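Local coordinates for universal stress protein (Pseudomonas aeruginosa UCBPP-PA14, PDB 7MQ5) that is of unknown function but belongs to the universal stress protein family, whose members are generally associated with stress responses, at residues V12-D17 against L40-K45; G91-Q96 against R117-P122; I137-D142 against L172-A177. One frame throughout, in Å; residues are numbered along the deposited sequence. Where two conformers were deposited one is given.

From the N terminus, contact 1 closes the first beta-alpha-beta unit, bringing strand 37-43 alongside strand 9-13 after helix 22-34. Contact 2 follows, returning the chain from helix 110-118 to strand 92-96 just before strand 123-126. Contact 3 then closes the unit of strand 136-141, helix 148-167 and strand 171-178. The three loops come in series; none nests within or crosses another. Contacts 1 and 2 touch, since strands 9-13 and 92-96 are sheet neighbours and Val-13 N probably hydrogen-bonds Ile-94 O (3.0 Å). Contact 3 belongs to the far part of the same mixed sheet, its centre about 32 Å from that of contact 1.

Contact 1: residues V12-D17 against L40-K45; sequences VVIEPD and LLVCEK
The carboxylate of Glu-44 meets the ring of Pro-16 through a single oxygen, OE1 lying 3.6 Å from CG. An extended side chain, with CG trans to the backbone N (chi1 -178°), sets this carboxylate beside the loop after strand 9-13; its polar partners are Arg-47, salt-bridged to OE2 and to Asp-17, and His-49, bonded to OE1. Before the loop the two strands run parallel and in register: Leu-41 N donates to Val-12 O and Ile-14 N to Leu-41 O, both at 2.9 Å, the second nearly straight (173°). At the next rung the chains are too far apart for a direct bond, and one water bridges them, donating to Ile-14 O and accepting from Cys-43 N, both at 2.8 Å. Val-12 and Leu-40 lie side by side, CB against CD2 at 3.8 Å, whereas Ile-14 sets CG1 on Leu-40 CB and CB on Val-42 CG2 (3.9 Å). Helix 22-34, which makes the beta-alpha-beta crossover from strand 9-13 to strand 37-43, packs on Val-12, Ile-14 and Leu-40, and helix 50-62 on Leu-40 and Val-42. Leu-41 and Cys-43 instead meet helix 77-88, while strands 92-96 and 67-72 flank the pair.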
ATOM      1  N   VAL A  12      12.925  -2.432   2.935  1.00  8.42           N
ATOM      2  CA  VAL A  12      12.424  -3.825   2.903  1.00  8.54           C
ATOM      3  C   VAL A  12      12.603  -4.417   4.295  1.00  8.76           C
ATOM      4  O   VAL A  12      13.753  -4.553   4.749  1.00  9.66           O
ATOM      5  CB  VAL A  12      13.162  -4.661   1.850  1.00  9.90           C
ATOM      6  CG1 VAL A  12      12.533  -6.033   1.709  1.00 11.17           C
ATOM      7  CG2 VAL A  12      13.238  -3.958   0.503  1.00 11.53           C
ATOM      8  N   VAL A  13      11.501  -4.729   4.960  1.00  8.82           N
ATOM      9  CA  VAL A  13      11.578  -5.363   6.300  1.00  9.51           C
ATOM     10  C   VAL A  13      11.823  -6.857   6.094  1.00 10.59           C
ATOM     11  O   VAL A  13      10.974  -7.534   5.500  1.00 13.07           O
ATOM     12  CB  VAL A  13      10.311  -5.081   7.106  1.00 11.56           C
ATOM     13  CG1 VAL A  13      10.391  -5.759   8.467  1.00 13.86           C
ATOM     14  CG2 VAL A  13      10.091  -3.591   7.252  1.00 12.91           C
ATOM     15  N   ILE A  14      12.963  -7.326   6.583  1.00 10.96           N
ATOM     16  CA  ILE A  14      13.412  -8.739   6.447  1.00 12.61           C
ATOM     17  C   ILE A  14      13.154  -9.469   7.763  1.00 13.46           C
ATOM     18  O   ILE A  14      13.638  -9.009   8.802  1.00 13.95           O
ATOM     19  CB  ILE A  14      14.915  -8.794   6.076  1.00 14.16           C
ATOM     20  CG1 ILE A  14      15.223  -8.080   4.754  1.00 15.42           C
ATOM     21  CG2 ILE A  14      15.415 -10.235   6.066  1.00 15.74           C
ATOM     22  CD1 ILE A  14      14.584  -8.705   3.532  1.00 17.21           C
ATOM     23  N   GLU A  15      12.430 -10.582   7.706  1.00 16.13           N
ATOM     24  CA  GLU A  15      12.189 -11.428   8.899  1.00 16.81           C
ATOM     25  C   GLU A  15      13.297 -12.467   8.988  1.00 18.30           C
ATOM     26  O   GLU A  15      13.702 -13.047   7.981  1.00 18.65           O
ATOM     27  CB  GLU A  15      10.861 -12.180   8.809  1.00 19.76           C
ATOM     28  CG  GLU A  15       9.631 -11.308   8.948  1.00 21.86           C
ATOM     29  CD  GLU A  15       9.257 -10.900  10.367  1.00 26.06           C
ATOM     30  OE1 GLU A  15       9.840 -11.443  11.329  1.00 29.84           O
ATOM     31  OE2 GLU A  15       8.345 -10.064  10.510  1.00 27.79           O
ATOM     32  N   PRO A  16      13.846 -12.723  10.189  1.00 17.02           N
ATOM     33  CA  PRO A  16      14.862 -13.770  10.322  1.00 20.29           C
ATOM     34  C   PRO A  16      14.384 -15.233  10.426  1.00 21.34           C
ATOM     35  O   PRO A  16      15.171 -16.126  10.076  1.00 24.10           O
ATOM     36  CB  PRO A  16      15.561 -13.390  11.638  1.00 22.50           C
ATOM     37  CG  PRO A  16      14.513 -12.625  12.430  1.00 22.09           C
ATOM     38  CD  PRO A  16      13.707 -11.877  11.390  1.00 17.88           C
ATOM     39  N   ASP A  17      13.128 -15.477  10.827  1.00 19.28           N
ATOM     40  CA  ASP A  17      12.728 -16.871  11.184  1.00 22.05           C
ATOM     41  C   ASP A  17      11.477 -17.375  10.443  1.00 22.86           C
ATOM     42  O   ASP A  17      11.002 -18.466  10.787  1.00 26.90           O
ATOM     43  CB  ASP A  17      12.499 -16.966  12.698  1.00 22.14           C
ATOM     44  CG  ASP A  17      13.717 -16.596  13.532  1.00 24.53           C
ATOM     45  OD1 ASP A  17      14.819 -17.075  13.206  1.00 26.77           O
ATOM     46  OD2 ASP A  17      13.558 -15.802  14.484  1.00 26.68           O
ATOM     47  N   LEU A  40      17.705  -3.079   3.144  1.00  8.95           N
ATOM     48  CA  LEU A  40      17.177  -4.257   3.867  1.00  9.26           C
ATOM     49  C   LEU A  40      17.370  -4.053   5.367  1.00  9.56           C
ATOM     50  O   LEU A  40      18.516  -3.834   5.805  1.00 11.47           O
ATOM     51  CB  LEU A  40      17.901  -5.523   3.407  1.00 10.62           C
ATOM     52  CG  LEU A  40      18.097  -5.703   1.903  1.00 12.76           C
ATOM     53  CD1 LEU A  40      18.722  -7.055   1.601  1.00 15.33           C
ATOM     54  CD2 LEU A  40      16.798  -5.529   1.139  1.00 13.31           C
ATOM     55  N   LEU A  41      16.295  -4.198   6.126  1.00  9.10           N
ATOM     56  CA  LEU A  41      16.344  -3.950   7.581  1.00  9.23           C
ATOM     57  C   LEU A  41      15.885  -5.188   8.341  1.00  9.42           C
ATOM     58  O   LEU A  41      14.786  -5.697   8.063  1.00 10.31           O
ATOM     59  CB  LEU A  41      15.433  -2.767   7.921  1.00  9.64           C
ATOM     60  CG  LEU A  41      15.181  -2.522   9.410  1.00 10.88           C
ATOM     61  CD1 LEU A  41      16.456  -2.063  10.108  1.00 12.75           C
ATOM     62  CD2 LEU A  41      14.044  -1.528   9.618  1.00 11.22           C
ATOM     63  N   VAL A  42      16.698  -5.616   9.306  1.00 10.00           N
ATOM     64  CA  VAL A  42      16.266  -6.639  10.296  1.00 10.52           C
ATOM     65  C   VAL A  42      16.067  -5.903  11.624  1.00 10.53           C
ATOM     66  O   VAL A  42      17.005  -5.235  12.072  1.00 11.30           O
ATOM     67  CB  VAL A  42      17.260  -7.805  10.435  1.00 12.09           C
ATOM     68  CG1 VAL A  42      16.851  -8.722  11.579  1.00 14.12           C
ATOM     69  CG2 VAL A  42      17.392  -8.582   9.138  1.00 13.64           C
ATOM     70  N   CYS A  43      14.886  -6.045  12.214  1.00 10.84           N
ATOM     71  CA  CYS A  43      14.552  -5.382  13.493  1.00 11.77           C
ATOM     72  C   CYS A  43      14.726  -6.390  14.628  1.00 11.72           C
ATOM     73  O   CYS A  43      13.802  -7.179  14.878  1.00 13.74           O
ATOM     74  CB  CYS A  43      13.129  -4.848  13.475  1.00 12.24           C
ATOM     75  SG  CYS A  43      12.834  -3.668  12.141  1.00 13.93           S
ATOM     76  N   GLU A  44      15.892  -6.369  15.270  1.00 12.11           N
ATOM     77  CA  GLU A  44      16.183  -7.322  16.364  1.00 13.12           C
ATOM     78  C   GLU A  44      17.415  -6.838  17.115  1.00 13.37           C
ATOM     79  O   GLU A  44      18.312  -6.255  16.480  1.00 13.94           O
ATOM     80  CB  GLU A  44      16.454  -8.720  15.808  1.00 13.20           C
ATOM     81  CG  GLU A  44      16.703  -9.755  16.894  1.00 14.20           C
ATOM     82  CD  GLU A  44      16.965 -11.169  16.413  1.00 14.01           C
ATOM     83  OE1 GLU A  44      16.400 -11.558  15.365  1.00 15.37           O
ATOM     84  OE2 GLU A  44      17.728 -11.885  17.101  1.00 16.22           O
ATOM     85  N   LYS A  45      17.455  -7.110  18.413  1.00 14.84           N
ATOM     86  CA  LYS A  45      18.628  -6.743  19.238  1.00 16.53           C
ATOM     87  C   LYS A  45      19.556  -7.946  19.453  1.00 17.27           C
ATOM     88  O   LYS A  45      20.779  -7.770  19.339  1.00 19.17           O
ATOM     89  CB  LYS A  45      18.165  -6.244  20.609  1.00 18.45           C
ATOM     90  CG  LYS A  45      19.279  -5.795  21.546  1.00 23.88           C
ATOM     91  CD  LYS A  45      18.789  -5.294  22.888  1.00 27.92           C
ATOM     92  CE  LYS A  45      18.216  -6.383  23.771  1.00 31.54           C
ATOM     93  NZ  LYS A  45      17.813  -5.867  25.101  1.00 34.97           N
TER
HETATM   94  O   HOH W   1      12.788  -7.505  11.018  1.00 17.68           O

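Contact 2: residues G91-Q96 against R117-P122; sequences GLIIKQ and RFAPCP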
ATOM      1  N   GLY A  91      11.067   6.068   0.264  1.00 11.34           N
ATOM      2  CA  GLY A  91       9.743   6.514  -0.210  1.00 12.08           C
ATOM      3  C   GLY A  91       8.688   5.426  -0.181  1.00 11.24           C
ATOM      4  O   GLY A  91       7.545   5.689  -0.560  1.00 11.98           O
ATOM      5  N   LEU A  92       9.049   4.226   0.254  1.00  9.42           N
ATOM      6  CA  LEU A  92       8.110   3.088   0.353  1.00  8.99           C
ATOM      7  C   LEU A  92       8.663   2.159   1.424  1.00  8.50           C
ATOM      8  O   LEU A  92       9.879   1.966   1.477  1.00 10.11           O
ATOM      9  CB  LEU A  92       8.027   2.350  -0.988  1.00  9.87           C
ATOM     10  CG  LEU A  92       7.205   1.060  -1.030  1.00  9.68           C
ATOM     11  CD1 LEU A  92       5.719   1.321  -0.769  1.00  9.77           C
ATOM     12  CD2 LEU A  92       7.382   0.371  -2.372  1.00 10.51           C
ATOM     13  N   ILE A  93       7.776   1.621   2.245  1.00  8.28           N
ATOM     14  CA  ILE A  93       8.104   0.527   3.194  1.00  8.39           C
ATOM     15  C   ILE A  93       7.366  -0.719   2.712  1.00  8.38           C
ATOM     16  O   ILE A  93       6.155  -0.620   2.467  1.00  9.11           O
ATOM     17  CB  ILE A  93       7.685   0.896   4.623  1.00  9.03           C
ATOM     18  CG1 ILE A  93       8.427   2.134   5.124  1.00  9.99           C
ATOM     19  CG2 ILE A  93       7.860  -0.289   5.559  1.00 10.16           C
ATOM     20  CD1 ILE A  93       7.854   2.736   6.388  1.00  9.94           C
ATOM     21  N   ILE A  94       8.071  -1.838   2.599  1.00  8.26           N
ATOM     22  CA  ILE A  94       7.438  -3.136   2.257  1.00  8.30           C
ATOM     23  C   ILE A  94       7.608  -4.054   3.465  1.00  8.51           C
ATOM     24  O   ILE A  94       8.750  -4.279   3.924  1.00  9.46           O
ATOM     25  CB  ILE A  94       8.019  -3.773   0.991  1.00  9.24           C
ATOM     26  CG1 ILE A  94       7.987  -2.803  -0.193  1.00  9.36           C
ATOM     27  CG2 ILE A  94       7.292  -5.082   0.694  1.00  9.86           C
ATOM     28  CD1 ILE A  94       8.545  -3.397  -1.471  1.00 10.76           C
ATOM     29  N   LYS A  95       6.480  -4.566   3.963  1.00  8.93           N
ATOM     30  CA  LYS A  95       6.513  -5.503   5.101  1.00  9.94           C
ATOM     31  C   LYS A  95       5.499  -6.619   4.856  1.00 10.11           C
ATOM     32  O   LYS A  95       4.362  -6.333   4.430  1.00 11.20           O
ATOM     33  CB  LYS A  95       6.200  -4.781   6.408  1.00 12.23           C
ATOM     34  CG  LYS A  95       6.293  -5.711   7.600  1.00 14.31           C
ATOM     35  CD  LYS A  95       6.122  -5.079   8.951  1.00 17.87           C
ATOM     36  CE  LYS A  95       6.150  -6.124  10.057  1.00 20.64           C
ATOM     37  NZ  LYS A  95       5.006  -7.074   9.966  1.00 23.37           N
ATOM     38  N   GLN A  96       5.891  -7.845   5.162  1.00 10.81           N
ATOM     39  CA  GLN A  96       4.955  -8.975   5.036  1.00 10.95           C
ATOM     40  C   GLN A  96       4.105  -9.097   6.300  1.00 11.49           C
ATOM     41  O   GLN A  96       4.618  -8.967   7.428  1.00 12.60           O
ATOM     42  CB  GLN A  96       5.718 -10.271   4.771  1.00 12.73           C
ATOM     43  CG  GLN A  96       4.805 -11.482   4.678  1.00 13.15           C
ATOM     44  CD  GLN A  96       5.451 -12.709   4.079  1.00 14.54           C
ATOM     45  OE1 GLN A  96       6.648 -12.753   3.775  1.00 15.15           O
ATOM     46  NE2 GLN A  96       4.639 -13.736   3.914  1.00 17.17           N
ATOM     47  N   ARG A 117      -0.397   3.542  10.807  0.60 11.64           N
ATOM     48  CA  ARG A 117      -0.880   4.837  11.336  0.60 12.68           C
ATOM     49  C   ARG A 117       0.202   5.910  11.190  0.60 12.91           C
ATOM     50  O   ARG A 117      -0.085   6.978  10.614  0.60 13.87           O
ATOM     51  CB  ARG A 117      -1.268   4.620  12.801  0.60 14.80           C
ATOM     52  CG  ARG A 117      -1.793   5.853  13.511  0.60 18.02           C
ATOM     53  CD  ARG A 117      -2.436   5.452  14.827  0.60 21.13           C
ATOM     54  NE  ARG A 117      -3.514   4.488  14.628  0.60 22.09           N
ATOM     55  CZ  ARG A 117      -3.504   3.204  14.990  0.60 23.57           C
ATOM     56  NH1 ARG A 117      -2.480   2.679  15.642  0.60 25.87           N
ATOM     57  NH2 ARG A 117      -4.557   2.451  14.724  0.60 26.11           N
ATOM     58  N   PHE A 118       1.430   5.583  11.594  1.00 12.39           N
ATOM     59  CA  PHE A 118       2.484   6.627  11.721  1.00 13.65           C
ATOM     60  C   PHE A 118       3.445   6.717  10.543  1.00 11.91           C
ATOM     61  O   PHE A 118       4.189   7.703  10.507  1.00 12.84           O
ATOM     62  CB  PHE A 118       3.220   6.436  13.048  1.00 16.11           C
ATOM     63  CG  PHE A 118       2.337   6.738  14.230  1.00 19.35           C
ATOM     64  CD1 PHE A 118       1.927   8.041  14.485  1.00 24.94           C
ATOM     65  CD2 PHE A 118       1.875   5.728  15.055  1.00 19.91           C
ATOM     66  CE1 PHE A 118       1.089   8.331  15.553  1.00 28.69           C
ATOM     67  CE2 PHE A 118       1.045   6.018  16.126  1.00 26.03           C
ATOM     68  CZ  PHE A 118       0.650   7.316  16.371  1.00 25.48           C
ATOM     69  N   ALA A 119       3.446   5.757   9.624  1.00 11.33           N
ATOM     70  CA  ALA A 119       4.448   5.838   8.537  1.00 11.25           C
ATOM     71  C   ALA A 119       4.207   7.075   7.684  1.00 10.66           C
ATOM     72  O   ALA A 119       3.114   7.248   7.144  1.00 11.85           O
ATOM     73  CB  ALA A 119       4.397   4.596   7.698  1.00 11.19           C
ATOM     74  N   PRO A 120       5.239   7.918   7.466  1.00 11.63           N
ATOM     75  CA  PRO A 120       5.066   9.122   6.653  1.00 12.32           C
ATOM     76  C   PRO A 120       5.371   8.891   5.169  1.00 12.17           C
ATOM     77  O   PRO A 120       5.952   9.733   4.505  1.00 14.84           O
ATOM     78  CB  PRO A 120       6.057  10.090   7.307  1.00 13.99           C
ATOM     79  CG  PRO A 120       7.198   9.196   7.720  1.00 14.72           C
ATOM     80  CD  PRO A 120       6.549   7.895   8.149  1.00 13.25           C
ATOM     81  N   CYS A 121       4.946   7.739   4.675  1.00 11.42           N
ATOM     82  CA  CYS A 121       5.172   7.347   3.275  1.00 10.97           C
ATOM     83  C   CYS A 121       4.243   6.190   2.957  1.00 10.48           C
ATOM     84  O   CYS A 121       3.649   5.601   3.868  1.00 11.06           O
ATOM     85  CB  CYS A 121       6.621   6.916   3.054  1.00 12.05           C
ATOM     86  SG  CYS A 121       7.141   5.471   4.026  1.00 14.00           S
ATOM     87  N   PRO A 122       4.108   5.824   1.664  1.00  9.99           N
ATOM     88  CA  PRO A 122       3.364   4.632   1.277  1.00  9.66           C
ATOM     89  C   PRO A 122       3.899   3.373   1.978  1.00  8.47           C
ATOM     90  O   PRO A 122       5.106   3.225   2.166  1.00  9.03           O
ATOM     91  CB  PRO A 122       3.596   4.564  -0.244  1.00 10.52           C
ATOM     92  CG  PRO A 122       3.773   6.014  -0.650  1.00 11.41           C
ATOM     93  CD  PRO A 122       4.539   6.616   0.501  1.00 11.07           C
TER
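Ile-93 N donates to Pro-122 O at 3.1 Å, the donor tilted 16° from the carbonyl plane. The same oxygen also receives a CA-H...O contact from Leu-92 CA and touches Leu-92 CD1 (3.6 Å), a methyl group that also reaches Pro-122 CB. Gly-91 O lies against the ring of Pro-122, 3.3 Å from its CD. Cys-121 SG sits between its own backbone N and carbonyl carbon (chi1 62°), which sets the sulfur on the side chain of Ile-93, 3.7 Å from CD1 and equally close to CG1. Ala-119 CB approaches the same CD1 more loosely, at 4.1 Å. This is the closing turn of a beta-alpha-beta crossover: helix 110-118 ends, Ala-119 leaves the helical conformation, and the prolines of an Ala-Pro-Cys-Pro link bracket the cysteine as the chain enters strand 123-126, where Leu-124 continues the backbone pairing with Ile-93. Further out, strand 9-13 pairs with the opposite edge of strand 92-96, Leu-11 bonding to Leu-92 and Ile-94. Helix 77-88 backs the link through Gln-85, which touches both Pro-120 and Cys-121, and Lys-275 NZ hydrogen-bonds Ala-119 O.

Contact 3: residues I137-D142 against L172-A177; sequences ILAAVD and LHVISA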
ATOM      1  N   ILE A 137      -4.687  -5.820 -10.547  1.00 10.87           N
ATOM      2  CA  ILE A 137      -4.418  -4.722  -9.584  1.00 10.70           C
ATOM      3  C   ILE A 137      -5.721  -3.940  -9.422  1.00 10.82           C
ATOM      4  O   ILE A 137      -6.285  -3.522 -10.440  1.00 12.81           O
ATOM      5  CB  ILE A 137      -3.291  -3.811 -10.108  1.00 10.83           C
ATOM      6  CG1 ILE A 137      -2.097  -4.609 -10.650  1.00 12.15           C
ATOM      7  CG2 ILE A 137      -2.891  -2.786  -9.046  1.00 10.98           C
ATOM      8  CD1 ILE A 137      -1.498  -5.600  -9.678  1.00 12.57           C
ATOM      9  N   LEU A 138      -6.151  -3.743  -8.181  1.00  9.68           N
ATOM     10  CA  LEU A 138      -7.419  -3.044  -7.905  1.00  9.75           C
ATOM     11  C   LEU A 138      -7.144  -1.713  -7.208  1.00  9.28           C
ATOM     12  O   LEU A 138      -6.469  -1.708  -6.189  1.00 10.93           O
ATOM     13  CB  LEU A 138      -8.305  -3.928  -7.026  1.00 10.30           C
ATOM     14  CG  LEU A 138      -9.657  -3.329  -6.654  1.00 10.66           C
ATOM     15  CD1 LEU A 138     -10.512  -3.058  -7.891  1.00 11.26           C
ATOM     16  CD2 LEU A 138     -10.362  -4.260  -5.689  1.00 12.25           C
ATOM     17  N   ALA A 139      -7.660  -0.626  -7.766  1.00 10.27           N
ATOM     18  CA  ALA A 139      -7.581   0.713  -7.139  1.00 10.28           C
ATOM     19  C   ALA A 139      -8.944   1.034  -6.523  1.00 10.50           C
ATOM     20  O   ALA A 139      -9.954   0.877  -7.221  1.00 11.99           O
ATOM     21  CB  ALA A 139      -7.196   1.745  -8.170  1.00 11.37           C
ATOM     22  N   ALA A 140      -8.977   1.505  -5.276  1.00  9.93           N
ATOM     23  CA  ALA A 140     -10.240   1.872  -4.602  1.00 11.59           C
ATOM     24  C   ALA A 140     -10.357   3.396  -4.529  1.00 12.14           C
ATOM     25  O   ALA A 140      -9.483   4.042  -3.946  1.00 13.36           O
ATOM     26  CB  ALA A 140     -10.301   1.258  -3.224  1.00 13.05           C
ATOM     27  N   VAL A 141     -11.417   3.941  -5.114  1.00 14.16           N
ATOM     28  CA  VAL A 141     -11.685   5.402  -5.088  1.00 16.35           C
ATOM     29  C   VAL A 141     -13.173   5.635  -4.781  1.00 19.99           C
ATOM     30  O   VAL A 141     -13.921   4.652  -4.553  1.00 19.40           O
ATOM     31  CB  VAL A 141     -11.284   6.025  -6.436  1.00 19.25           C
ATOM     32  CG1 VAL A 141      -9.806   5.815  -6.746  1.00 18.97           C
ATOM     33  CG2 VAL A 141     -12.162   5.493  -7.562  1.00 21.41           C
ATOM     34  N   ASP A 142     -13.558   6.899  -4.645  1.00 20.33           N
ATOM     35  CA  ASP A 142     -14.997   7.272  -4.550  1.00 21.84           C
ATOM     36  C   ASP A 142     -15.188   8.399  -5.562  1.00 21.69           C
ATOM     37  O   ASP A 142     -14.905   9.553  -5.221  1.00 23.36           O
ATOM     38  CB  ASP A 142     -15.447   7.657  -3.136  1.00 25.39           C
ATOM     39  CG  ASP A 142     -16.930   8.017  -3.045  1.00 29.24           C
ATOM     40  OD1 ASP A 142     -17.596   8.085  -4.106  1.00 29.29           O
ATOM     41  OD2 ASP A 142     -17.415   8.226  -1.913  1.00 36.29           O
ATOM     42  N   LEU A 172      -5.286  -3.537 -14.742  1.00 13.71           N
ATOM     43  CA  LEU A 172      -5.768  -2.546 -13.762  1.00 12.79           C
ATOM     44  C   LEU A 172      -7.301  -2.500 -13.752  1.00 12.63           C
ATOM     45  O   LEU A 172      -7.925  -2.461 -14.825  1.00 14.77           O
ATOM     46  CB  LEU A 172      -5.173  -1.191 -14.146  1.00 13.61           C
ATOM     47  CG  LEU A 172      -5.624  -0.003 -13.303  1.00 14.94           C
ATOM     48  CD1 LEU A 172      -5.195  -0.178 -11.859  1.00 15.42           C
ATOM     49  CD2 LEU A 172      -5.085   1.296 -13.887  1.00 17.15           C
ATOM     50  N   HIS A 173      -7.868  -2.465 -12.555  1.00 11.49           N
ATOM     51  CA  HIS A 173      -9.319  -2.432 -12.280  1.00 11.81           C
ATOM     52  C   HIS A 173      -9.568  -1.359 -11.221  1.00 11.56           C
ATOM     53  O   HIS A 173      -8.666  -1.120 -10.394  1.00 11.50           O
ATOM     54  CB  HIS A 173      -9.791  -3.846 -11.880  1.00 14.26           C
ATOM     55  CG  HIS A 173      -9.292  -4.918 -12.814  1.00 17.31           C
ATOM     56  ND1 HIS A 173     -10.069  -5.479 -13.814  1.00 21.73           N
ATOM     57  CD2 HIS A 173      -8.062  -5.477 -12.940  1.00 19.05           C
ATOM     58  CE1 HIS A 173      -9.354  -6.351 -14.494  1.00 19.69           C
ATOM     59  NE2 HIS A 173      -8.106  -6.364 -13.981  1.00 20.72           N
ATOM     60  N   VAL A 174     -10.751  -0.761 -11.233  1.00 11.75           N
ATOM     61  CA  VAL A 174     -11.106   0.293 -10.246  1.00 11.70           C
ATOM     62  C   VAL A 174     -12.448  -0.040  -9.595  1.00 12.23           C
ATOM     63  O   VAL A 174     -13.371  -0.425 -10.310  1.00 14.06           O
ATOM     64  CB  VAL A 174     -11.175   1.671 -10.924  1.00 14.23           C
ATOM     65  CG1 VAL A 174     -11.562   2.763  -9.941  1.00 15.20           C
ATOM     66  CG2 VAL A 174      -9.873   2.014 -11.626  1.00 16.79           C
ATOM     67  N   ILE A 175     -12.526   0.095  -8.275  1.00 12.33           N
ATOM     68  CA  ILE A 175     -13.812  -0.042  -7.533  1.00 13.14           C
ATOM     69  C   ILE A 175     -14.141   1.330  -6.944  1.00 13.77           C
ATOM     70  O   ILE A 175     -13.291   1.927  -6.249  1.00 14.55           O
ATOM     71  CB  ILE A 175     -13.790  -1.154  -6.456  1.00 14.35           C
ATOM     72  CG1 ILE A 175     -15.096  -1.219  -5.644  1.00 16.27           C
ATOM     73  CG2 ILE A 175     -12.599  -1.002  -5.534  1.00 13.73           C
ATOM     74  CD1 ILE A 175     -16.343  -1.451  -6.448  1.00 17.97           C
ATOM     75  N   SER A 176     -15.323   1.817  -7.293  1.00 14.42           N
ATOM     76  CA  SER A 176     -15.873   3.063  -6.726  1.00 15.96           C
ATOM     77  C   SER A 176     -17.095   2.672  -5.909  1.00 17.63           C
ATOM     78  O   SER A 176     -18.055   2.162  -6.499  1.00 20.23           O
ATOM     79  CB  SER A 176     -16.231   4.069  -7.785  1.00 17.83           C
ATOM     80  OG  SER A 176     -16.736   5.258  -7.194  1.00 22.24           O
ATOM     81  N   ALA A 177     -17.012   2.842  -4.601  1.00 19.71           N
ATOM     82  CA  ALA A 177     -18.128   2.500  -3.702  1.00 22.72           C
ATOM     83  C   ALA A 177     -18.661   3.807  -3.137  1.00 29.15           C
ATOM     84  O   ALA A 177     -17.917   4.502  -2.411  1.00 30.51           O
ATOM     85  CB  ALA A 177     -17.672   1.545  -2.631  1.00 23.69           C
TER
HETATM   86  O   HOH W   2     -15.210   3.816  -2.105  0.60 31.81           O
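Four backbone hydrogen bonds join 137-141 to 172-176 as parallel strands in register. Ile-137 O accepts from His-173 N at 2.8 Å, His-173 O from Ala-139 N, Ala-139 O from Ile-175 N, and Ile-175 O from Val-141 N. CA-H...O contacts supplement them, one from Ser-176 CA to Val-141 O (3.3 Å). Apolar contacts occupy both faces. On one, Ile-175 CG2 fits between Leu-138 CD1 (3.8 Å) and Ala-140 CB, with helix 225-236 packed on His-173 and Ile-175. On the other, Val-141 has CG1 anti to the carbonyl carbon (chi1 -60°) and CG2 between that carbon and the backbone N, where it meets Val-174 CG1 at 3.7 Å; helix 148-167, the beta-alpha-beta crossover helix of this universal stress protein domain, covers Ile-137, Ala-139 and Val-141. Polar side chains gather towards the ends. The His-173 ring presents its CD2 edge to Ile-137 O, nearly in plane at 3.6 Å, while NE2 bonds Thr-171; Asp-142 OD1 binds Gly-144 N and His-178, and Ser-176 OG binds Val-143 N. A water donates to Val-141 O and, at 2.8 Å, to Ala-177 O. Backbone polarity is thus met within the sheet along the apolar middle, and by water and side chains at the C-terminal end.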